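Local coordinates for protein ribonucleoside-diphosphate reductase (Pseudomonas aeruginosa, PDB 5IM3) that probably reduces ribonucleoside diphosphates to the deoxyribonucleotides needed for DNA synthesis, as an allosteric enzyme that binds dATP, at residues F278-E281 and K282-K285; G616-T620 and A621-K625; A773-A776 and N777-G780. All coordinates share one frame; numbering follows the deposited sequence.

Interaction 1 (F278-E281 and K282-K285)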
ATOM      1  N   PHE A 278      58.383  -6.312  41.179  1.00 69.89           N
ATOM      2  CA  PHE A 278      59.115  -5.721  40.073  1.00 66.58           C
ATOM      3  C   PHE A 278      60.129  -4.709  40.592  1.00 67.27           C
ATOM      4  O   PHE A 278      60.033  -4.212  41.718  1.00 68.77           O
ATOM      5  CB  PHE A 278      58.166  -5.028  39.094  1.00 64.82           C
ATOM      6  CG  PHE A 278      57.442  -5.965  38.171  1.00 63.20           C
ATOM      7  CD1 PHE A 278      56.261  -6.574  38.563  1.00 61.67           C
ATOM      8  CD2 PHE A 278      57.930  -6.219  36.898  1.00 62.97           C
ATOM      9  CE1 PHE A 278      55.587  -7.429  37.710  1.00 59.94           C
ATOM     10  CE2 PHE A 278      57.257  -7.073  36.039  1.00 61.32           C
ATOM     11  CZ  PHE A 278      56.085  -7.677  36.446  1.00 60.21           C
ATOM     12  N   ASP A 279      61.112  -4.402  39.749  1.00 63.56           N
ATOM     13  CA  ASP A 279      62.097  -3.367  40.054  1.00 64.08           C
ATOM     14  C   ASP A 279      61.514  -2.044  39.575  1.00 62.23           C
ATOM     15  O   ASP A 279      61.700  -1.635  38.429  1.00 61.75           O
ATOM     16  CB  ASP A 279      63.435  -3.677  39.397  1.00 65.81           C
ATOM     17  CG  ASP A 279      64.540  -2.759  39.870  1.00 67.60           C
ATOM     18  OD1 ASP A 279      64.294  -1.540  39.985  1.00 66.78           O
ATOM     19  OD2 ASP A 279      65.654  -3.258  40.133  1.00 70.23           O
ATOM     20  N   LEU A 280      60.802  -1.362  40.473  1.00 61.57           N
ATOM     21  CA  LEU A 280      60.061  -0.171  40.077  1.00 60.71           C
ATOM     22  C   LEU A 280      60.988   0.974  39.688  1.00 64.80           C
ATOM     23  O   LEU A 280      60.619   1.804  38.849  1.00 65.60           O
ATOM     24  CB  LEU A 280      59.123   0.255  41.205  1.00 61.72           C
ATOM     25  CG  LEU A 280      58.140  -0.834  41.652  1.00 64.08           C
ATOM     26  CD1 LEU A 280      57.327  -0.377  42.853  1.00 63.97           C
ATOM     27  CD2 LEU A 280      57.218  -1.243  40.507  1.00 61.02           C
ATOM     28  N   GLU A 281      62.185   1.044  40.276  1.00 65.54           N
ATOM     29  CA  GLU A 281      63.132   2.081  39.878  1.00 67.21           C
ATOM     30  C   GLU A 281      63.512   1.924  38.411  1.00 67.85           C
ATOM     31  O   GLU A 281      63.528   2.899  37.651  1.00 67.09           O
ATOM     32  CB  GLU A 281      64.375   2.029  40.772  1.00 69.63           C
ATOM     33  CG  GLU A 281      65.272   3.258  40.665  1.00 70.45           C
ATOM     34  CD  GLU A 281      66.495   3.030  39.797  1.00 72.86           C
ATOM     35  OE1 GLU A 281      66.504   2.062  39.011  1.00 72.73           O
ATOM     36  OE2 GLU A 281      67.460   3.815  39.911  1.00 74.80           O
ATOM     37  N   LYS A 282      63.804   0.691  37.994  1.00 75.83           N
ATOM     38  CA  LYS A 282      64.142   0.425  36.600  1.00 77.92           C
ATOM     39  C   LYS A 282      62.953   0.674  35.677  1.00 76.12           C
ATOM     40  O   LYS A 282      63.115   1.228  34.583  1.00 77.50           O
ATOM     41  CB  LYS A 282      64.636  -1.012  36.468  1.00 80.31           C
ATOM     42  CG  LYS A 282      65.305  -1.351  35.147  1.00 81.24           C
ATOM     43  CD  LYS A 282      65.691  -2.832  35.095  1.00 82.63           C
ATOM     44  CE  LYS A 282      66.651  -3.223  36.222  1.00 84.56           C
ATOM     45  NZ  LYS A 282      66.932  -4.681  36.255  1.00 86.40           N
ATOM     46  N   LEU A 283      61.753   0.268  36.093  1.00 67.89           N
ATOM     47  CA  LEU A 283      60.569   0.532  35.280  1.00 67.40           C
ATOM     48  C   LEU A 283      60.215   2.010  35.275  1.00 67.99           C
ATOM     49  O   LEU A 283      59.680   2.516  34.280  1.00 66.58           O
ATOM     50  CB  LEU A 283      59.379  -0.282  35.789  1.00 65.86           C
ATOM     51  CG  LEU A 283      59.527  -1.804  35.788  1.00 67.34           C
ATOM     52  CD1 LEU A 283      58.257  -2.450  36.311  1.00 65.05           C
ATOM     53  CD2 LEU A 283      59.863  -2.326  34.396  1.00 68.98           C
ATOM     54  N   GLY A 284      60.497   2.717  36.371  1.00 73.23           N
ATOM     55  CA  GLY A 284      60.220   4.141  36.415  1.00 73.38           C
ATOM     56  C   GLY A 284      61.029   4.930  35.406  1.00 74.16           C
ATOM     57  O   GLY A 284      60.588   5.982  34.937  1.00 75.18           O
ATOM     58  N   LYS A 285      62.220   4.438  35.059  1.00 72.98           N
ATOM     59  CA  LYS A 285      63.047   5.110  34.064  1.00 72.44           C
ATOM     60  C   LYS A 285      62.623   4.770  32.641  1.00 69.67           C
ATOM     61  O   LYS A 285      62.870   5.559  31.723  1.00 70.50           O
ATOM     62  CB  LYS A 285      64.515   4.738  34.264  1.00 75.59           C
ATOM     63  CG  LYS A 285      65.122   5.273  35.546  1.00 77.90           C
ATOM     64  CD  LYS A 285      66.532   4.753  35.732  1.00 81.98           C
ATOM     65  CE  LYS A 285      67.163   5.295  37.000  1.00 84.07           C
ATOM     66  NZ  LYS A 285      68.368   4.511  37.378  1.00 86.62           N
TER
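Glu281 OE2 takes the ammonium of Lys285 at 2.8 Å from NZ, one turn further along the helix, in a salt bridge on the exposed side. The lysine comes from above the carboxylate, 42° out of its plane. Its chain runs straight beyond CG, and the CG methylene lies 3.6 Å from the backbone O of Glu281, while the glutamate bends at its second torsion to bring its carboxylate to Lys285 NZ. Asp279, right before the first turn, is the N-cap of helix 280-286. With CG anti to the backbone N (chi1 -171°), its carboxylate folds over the helix start, where OD1 accepts from Lys282 N at 3.0 Å. That bond is nearly straight, 165° at the hydrogen, although the N-H meets OD1 from above the carboxylate plane. The same residue's carbonyl O receives Leu283 N, also at 3.0 Å, so Asp279 serves two successive amides of the first turn. Lys282 NZ stays 4.3 Å from Asp279 OD2, too far for a salt bridge, though the opposite charges probably still attract. On the buried side, methyl CD1 of Leu283 lies 3.8 Å from Phe278 CB and equally near the ring atom CD2, approaching the ring obliquely. Met328 of helix 319-330 touches Phe278, Leu280 and Leu283, and Glu338 of helix 337-349 accepts from Asp279 N. From helix 250-267, Ile262 meets Leu280 and Leu258 meets Leu283.

Interaction 2 (G616-T620 and A621-K625)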
ATOM      1  N   GLY A 616      53.767   6.165   2.698  1.00 82.45           N
ATOM      2  CA  GLY A 616      52.836   5.554   1.776  1.00 80.86           C
ATOM      3  C   GLY A 616      52.930   4.050   1.659  1.00 81.45           C
ATOM      4  O   GLY A 616      52.158   3.461   0.891  1.00 82.72           O
ATOM      5  N   LYS A 617      53.829   3.403   2.398  1.00 78.22           N
ATOM      6  CA  LYS A 617      54.062   1.974   2.254  1.00 75.52           C
ATOM      7  C   LYS A 617      53.915   1.269   3.594  1.00 71.79           C
ATOM      8  O   LYS A 617      54.058   1.870   4.662  1.00 70.91           O
ATOM      9  CB  LYS A 617      55.455   1.694   1.677  1.00 78.11           C
ATOM     10  CG  LYS A 617      55.467   1.486   0.173  1.00 79.55           C
ATOM     11  CD  LYS A 617      56.884   1.360  -0.361  1.00 82.18           C
ATOM     12  CE  LYS A 617      56.892   1.134  -1.865  1.00 84.10           C
ATOM     13  NZ  LYS A 617      58.236   1.366  -2.463  1.00 85.40           N
ATOM     14  N   LEU A 618      53.627  -0.026   3.518  1.00 68.20           N
ATOM     15  CA  LEU A 618      53.582  -0.865   4.707  1.00 65.83           C
ATOM     16  C   LEU A 618      55.003  -1.137   5.183  1.00 66.27           C
ATOM     17  O   LEU A 618      55.835  -1.641   4.421  1.00 66.88           O
ATOM     18  CB  LEU A 618      52.852  -2.172   4.404  1.00 63.23           C
ATOM     19  CG  LEU A 618      52.700  -3.162   5.561  1.00 61.95           C
ATOM     20  CD1 LEU A 618      51.737  -2.630   6.616  1.00 59.89           C
ATOM     21  CD2 LEU A 618      52.236  -4.513   5.046  1.00 61.54           C
ATOM     22  N   ASP A 619      55.285  -0.797   6.439  1.00 68.40           N
ATOM     23  CA  ASP A 619      56.603  -1.033   7.027  1.00 70.45           C
ATOM     24  C   ASP A 619      56.689  -2.506   7.406  1.00 70.90           C
ATOM     25  O   ASP A 619      56.426  -2.902   8.543  1.00 69.10           O
ATOM     26  CB  ASP A 619      56.835  -0.126   8.228  1.00 69.39           C
ATOM     27  CG  ASP A 619      58.287  -0.094   8.660  1.00 70.67           C
ATOM     28  OD1 ASP A 619      59.016  -1.072   8.383  1.00 69.80           O
ATOM     29  OD2 ASP A 619      58.701   0.914   9.271  1.00 72.88           O
ATOM     30  N   THR A 620      57.064  -3.323   6.422  1.00 81.67           N
ATOM     31  CA  THR A 620      57.194  -4.763   6.621  1.00 81.33           C
ATOM     32  C   THR A 620      58.072  -5.092   7.825  1.00 78.79           C
ATOM     33  O   THR A 620      57.754  -5.994   8.609  1.00 77.49           O
ATOM     34  CB  THR A 620      57.763  -5.381   5.339  1.00 87.56           C
ATOM     35  OG1 THR A 620      56.844  -5.163   4.260  1.00 90.32           O
ATOM     36  CG2 THR A 620      57.986  -6.852   5.485  1.00 87.71           C
ATOM     37  N   ALA A 621      59.181  -4.366   7.992  1.00 68.92           N
ATOM     38  CA  ALA A 621      60.132  -4.684   9.053  1.00 66.78           C
ATOM     39  C   ALA A 621      59.545  -4.401  10.432  1.00 65.49           C
ATOM     40  O   ALA A 621      59.605  -5.249  11.330  1.00 63.77           O
ATOM     41  CB  ALA A 621      61.424  -3.892   8.849  1.00 69.63           C
ATOM     42  N   LYS A 622      58.978  -3.205  10.622  1.00 68.63           N
ATOM     43  CA  LYS A 622      58.411  -2.857  11.920  1.00 67.92           C
ATOM     44  C   LYS A 622      57.238  -3.760  12.272  1.00 67.84           C
ATOM     45  O   LYS A 622      56.958  -3.987  13.455  1.00 65.94           O
ATOM     46  CB  LYS A 622      57.972  -1.391  11.921  1.00 69.58           C
ATOM     47  CG  LYS A 622      57.476  -0.887  13.270  1.00 69.55           C
ATOM     48  CD  LYS A 622      57.002   0.556  13.193  1.00 67.84           C
ATOM     49  CE  LYS A 622      56.534   1.056  14.552  1.00 67.46           C
ATOM     50  NZ  LYS A 622      55.977   2.435  14.485  1.00 68.81           N
ATOM     51  N   LEU A 623      56.549  -4.289  11.259  1.00 66.71           N
ATOM     52  CA  LEU A 623      55.388  -5.134  11.504  1.00 63.24           C
ATOM     53  C   LEU A 623      55.788  -6.440  12.179  1.00 65.05           C
ATOM     54  O   LEU A 623      55.095  -6.916  13.085  1.00 63.28           O
ATOM     55  CB  LEU A 623      54.668  -5.407  10.185  1.00 62.10           C
ATOM     56  CG  LEU A 623      53.339  -6.157  10.250  1.00 59.64           C
ATOM     57  CD1 LEU A 623      52.292  -5.364  11.021  1.00 56.95           C
ATOM     58  CD2 LEU A 623      52.866  -6.452   8.836  1.00 59.40           C
ATOM     59  N   GLU A 624      56.905  -7.035  11.753  1.00 72.04           N
ATOM     60  CA  GLU A 624      57.350  -8.286  12.359  1.00 73.15           C
ATOM     61  C   GLU A 624      57.635  -8.106  13.845  1.00 72.42           C
ATOM     62  O   GLU A 624      57.232  -8.939  14.666  1.00 71.07           O
ATOM     63  CB  GLU A 624      58.590  -8.806  11.632  1.00 75.68           C
ATOM     64  CG  GLU A 624      59.220 -10.031  12.285  1.00 76.98           C
ATOM     65  CD  GLU A 624      60.318 -10.649  11.445  1.00 80.14           C
ATOM     66  OE1 GLU A 624      60.687 -10.055  10.409  1.00 81.92           O
ATOM     67  OE2 GLU A 624      60.811 -11.732  11.821  1.00 81.33           O
ATOM     68  N   LYS A 625      58.323  -7.021  14.210  1.00 67.38           N
ATOM     69  CA  LYS A 625      58.658  -6.791  15.613  1.00 66.37           C
ATOM     70  C   LYS A 625      57.406  -6.658  16.470  1.00 65.31           C
ATOM     71  O   LYS A 625      57.344  -7.203  17.578  1.00 64.17           O
ATOM     72  CB  LYS A 625      59.528  -5.543  15.739  1.00 66.59           C
ATOM     73  CG  LYS A 625      60.904  -5.705  15.123  1.00 69.38           C
ATOM     74  CD  LYS A 625      61.263  -4.511  14.266  1.00 70.07           C
ATOM     75  CE  LYS A 625      62.618  -4.682  13.613  1.00 72.32           C
ATOM     76  NZ  LYS A 625      62.938  -3.529  12.730  1.00 73.65           N
TER
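Between Asp619 and Leu623 the chain passes from an extended loop into the first turn of helix 620-640, and Leu623 N reaches back to Asp619 O at 3.1 Å. Just before this turn Asp619 is the centre of an inverse gamma turn, closed by a weak bond from Thr620 N to Leu618 O. The side chain of Asp619 then caps the helix. Its chi1 of -166°, with CG opposite the backbone N, turns the carboxylate over the helix start, and OD1 accepts from Lys622 N at 3.1 Å. The N-H points almost straight at the oxygen, 175° at the hydrogen, but arrives steeply from above, 68° out of the carboxylate plane. Over the same face lies the CB of Lys622, 3.5 Å from Asp619 CG, and the two side chains cross at about a right angle. Beyond CB the lysine is fully extended and carries its NZ away to the carbonyl O of Asn611, leaving 6.1 Å between NZ and Asp619 OD2. On the inner side, the methyls Leu618 CD2 and Leu623 CD2 approach to 4.3 Å, a loose contact. The loop residue and the helix residue both turn to apolar neighbours within the barrel domain, Ile613 for Leu618 and Ile692 of helix 679-707 for Leu623, which also meets His612. A second backbone bond of the turn, Glu624 N to Thr620 O, is weak. With Lys622 NZ drawn to Asn611, the pairing of Asp619 with the helix is that of a carboxylate with a backbone amide, and its negative charge would probably be favoured by the positive end of the helix dipole.

Interaction 3 (A773-A776 and N777-G780)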
ATOM      1  N   ALA A 773      35.917  -1.494  18.908  1.00 57.36           N
ATOM      2  CA  ALA A 773      35.266  -0.227  19.231  1.00 58.76           C
ATOM      3  C   ALA A 773      36.122   0.633  20.157  1.00 59.57           C
ATOM      4  O   ALA A 773      36.549   1.734  19.792  1.00 59.73           O
ATOM      5  CB  ALA A 773      33.902  -0.501  19.865  1.00 60.91           C
ATOM      6  N   THR A 774      36.388   0.139  21.366  1.00 54.50           N
ATOM      7  CA  THR A 774      37.057   0.962  22.368  1.00 54.71           C
ATOM      8  C   THR A 774      38.524   1.191  22.016  1.00 52.74           C
ATOM      9  O   THR A 774      39.010   2.328  22.066  1.00 51.56           O
ATOM     10  CB  THR A 774      36.924   0.317  23.746  1.00 54.50           C
ATOM     11  OG1 THR A 774      35.539   0.167  24.071  1.00 56.48           O
ATOM     12  CG2 THR A 774      37.597   1.174  24.811  1.00 58.36           C
ATOM     13  N   ILE A 775      39.249   0.127  21.656  1.00 48.41           N
ATOM     14  CA  ILE A 775      40.697   0.243  21.504  1.00 51.02           C
ATOM     15  C   ILE A 775      41.084   1.018  20.249  1.00 51.09           C
ATOM     16  O   ILE A 775      42.181   1.585  20.193  1.00 50.14           O
ATOM     17  CB  ILE A 775      41.364  -1.148  21.516  1.00 49.25           C
ATOM     18  CG1 ILE A 775      40.858  -2.018  20.365  1.00 47.73           C
ATOM     19  CG2 ILE A 775      41.123  -1.835  22.859  1.00 50.84           C
ATOM     20  CD1 ILE A 775      41.536  -3.378  20.291  1.00 48.74           C
ATOM     21  N   ALA A 776      40.221   1.057  19.232  1.00 50.03           N
ATOM     22  CA  ALA A 776      40.456   1.956  18.109  1.00 51.64           C
ATOM     23  C   ALA A 776      40.280   3.409  18.532  1.00 54.42           C
ATOM     24  O   ALA A 776      41.058   4.280  18.127  1.00 54.09           O
ATOM     25  CB  ALA A 776      39.517   1.613  16.950  1.00 50.27           C
ATOM     26  N   ASN A 777      39.266   3.688  19.355  1.00 58.02           N
ATOM     27  CA  ASN A 777      39.100   5.030  19.902  1.00 60.96           C
ATOM     28  C   ASN A 777      40.272   5.410  20.797  1.00 60.82           C
ATOM     29  O   ASN A 777      40.703   6.568  20.807  1.00 63.34           O
ATOM     30  CB  ASN A 777      37.790   5.121  20.686  1.00 65.10           C
ATOM     31  CG  ASN A 777      36.570   5.085  19.793  1.00 66.84           C
ATOM     32  OD1 ASN A 777      36.664   4.799  18.598  1.00 67.38           O
ATOM     33  ND2 ASN A 777      35.411   5.375  20.369  1.00 68.31           N
ATOM     34  N   ILE A 778      40.790   4.452  21.571  1.00 58.78           N
ATOM     35  CA  ILE A 778      41.928   4.745  22.438  1.00 60.42           C
ATOM     36  C   ILE A 778      43.139   5.133  21.601  1.00 58.13           C
ATOM     37  O   ILE A 778      43.863   6.078  21.932  1.00 60.56           O
ATOM     38  CB  ILE A 778      42.230   3.544  23.354  1.00 60.18           C
ATOM     39  CG1 ILE A 778      41.073   3.319  24.332  1.00 60.30           C
ATOM     40  CG2 ILE A 778      43.534   3.762  24.123  1.00 62.55           C
ATOM     41  CD1 ILE A 778      41.180   2.036  25.126  1.00 58.40           C
ATOM     42  N   THR A 779      43.375   4.418  20.505  1.00 55.86           N
ATOM     43  CA  THR A 779      44.528   4.656  19.650  1.00 56.91           C
ATOM     44  C   THR A 779      44.256   5.665  18.541  1.00 56.93           C
ATOM     45  O   THR A 779      45.199   6.084  17.863  1.00 58.39           O
ATOM     46  CB  THR A 779      45.003   3.337  19.029  1.00 55.28           C
ATOM     47  OG1 THR A 779      43.933   2.745  18.284  1.00 51.59           O
ATOM     48  CG2 THR A 779      45.467   2.368  20.116  1.00 56.02           C
ATOM     49  N   GLY A 780      43.001   6.056  18.336  1.00 62.42           N
ATOM     50  CA  GLY A 780      42.672   7.100  17.382  1.00 61.74           C
ATOM     51  C   GLY A 780      42.651   6.669  15.932  1.00 60.67           C
ATOM     52  O   GLY A 780      43.015   7.459  15.052  1.00 61.96           O
TER
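A chi1 of 58° puts Thr779 OG1 between the backbone N and the carbonyl carbon, which turns the hydroxyl back along the helix to donate to Ile775 O at 2.8 Å. Thr779 N also donates to this oxygen, at 3.1 Å, so one residue grips the carbonyl twice. The two donors arrive differently: OG1 lies in the carbonyl plane on a lone pair, whereas the amide stands 40° above it. One residue later Gly780, with positive phi, leaves the helical path and ends helix 773-779; its N makes weak bonds to Ala776 O and Asn777 O. On another face, Ile778 has CG1 anti to the carbonyl carbon (chi1 -66°), and its CD1 meets CG2 of Thr774 at 3.7 Å. Its CG1 also lies close to the backbone O of Thr774, 3.2 Å away, the same oxygen that takes Ile778 N at 2.8 Å. Around the short helix, Leu360 touches Ile775 and Ile778, Met663 of strand 659-663 touches Ile775 and Ala776, and helix 297-307 lies against Thr774, Asn777 and Ile778. Since Thr779 is buried, where Met663 and Phe351 touch it, spending its hydroxyl on a carbonyl of the preceding turn satisfies the polar group within its own helix.

All three contacts are local, each made within one continuous stretch at or along a piece of helix, and none touches another; the centres of interactions 2 and 3, the closest pair, lie about 21 Å apart. Interactions 1 and 2 both open a helix with an aspartate N-cap, but only the first adds a salt bridge one turn on; the second is a surface contact. Interaction 3 closes a helix and relies on a threonine hydroxyl rather than charge. Interactions 1 and 3 are partly buried, the centre of interaction 1 about 34 Å and that of interaction 3 about 7 Å from the chain centre. Interactions 2 and 3 share the barrel domain, on different helices.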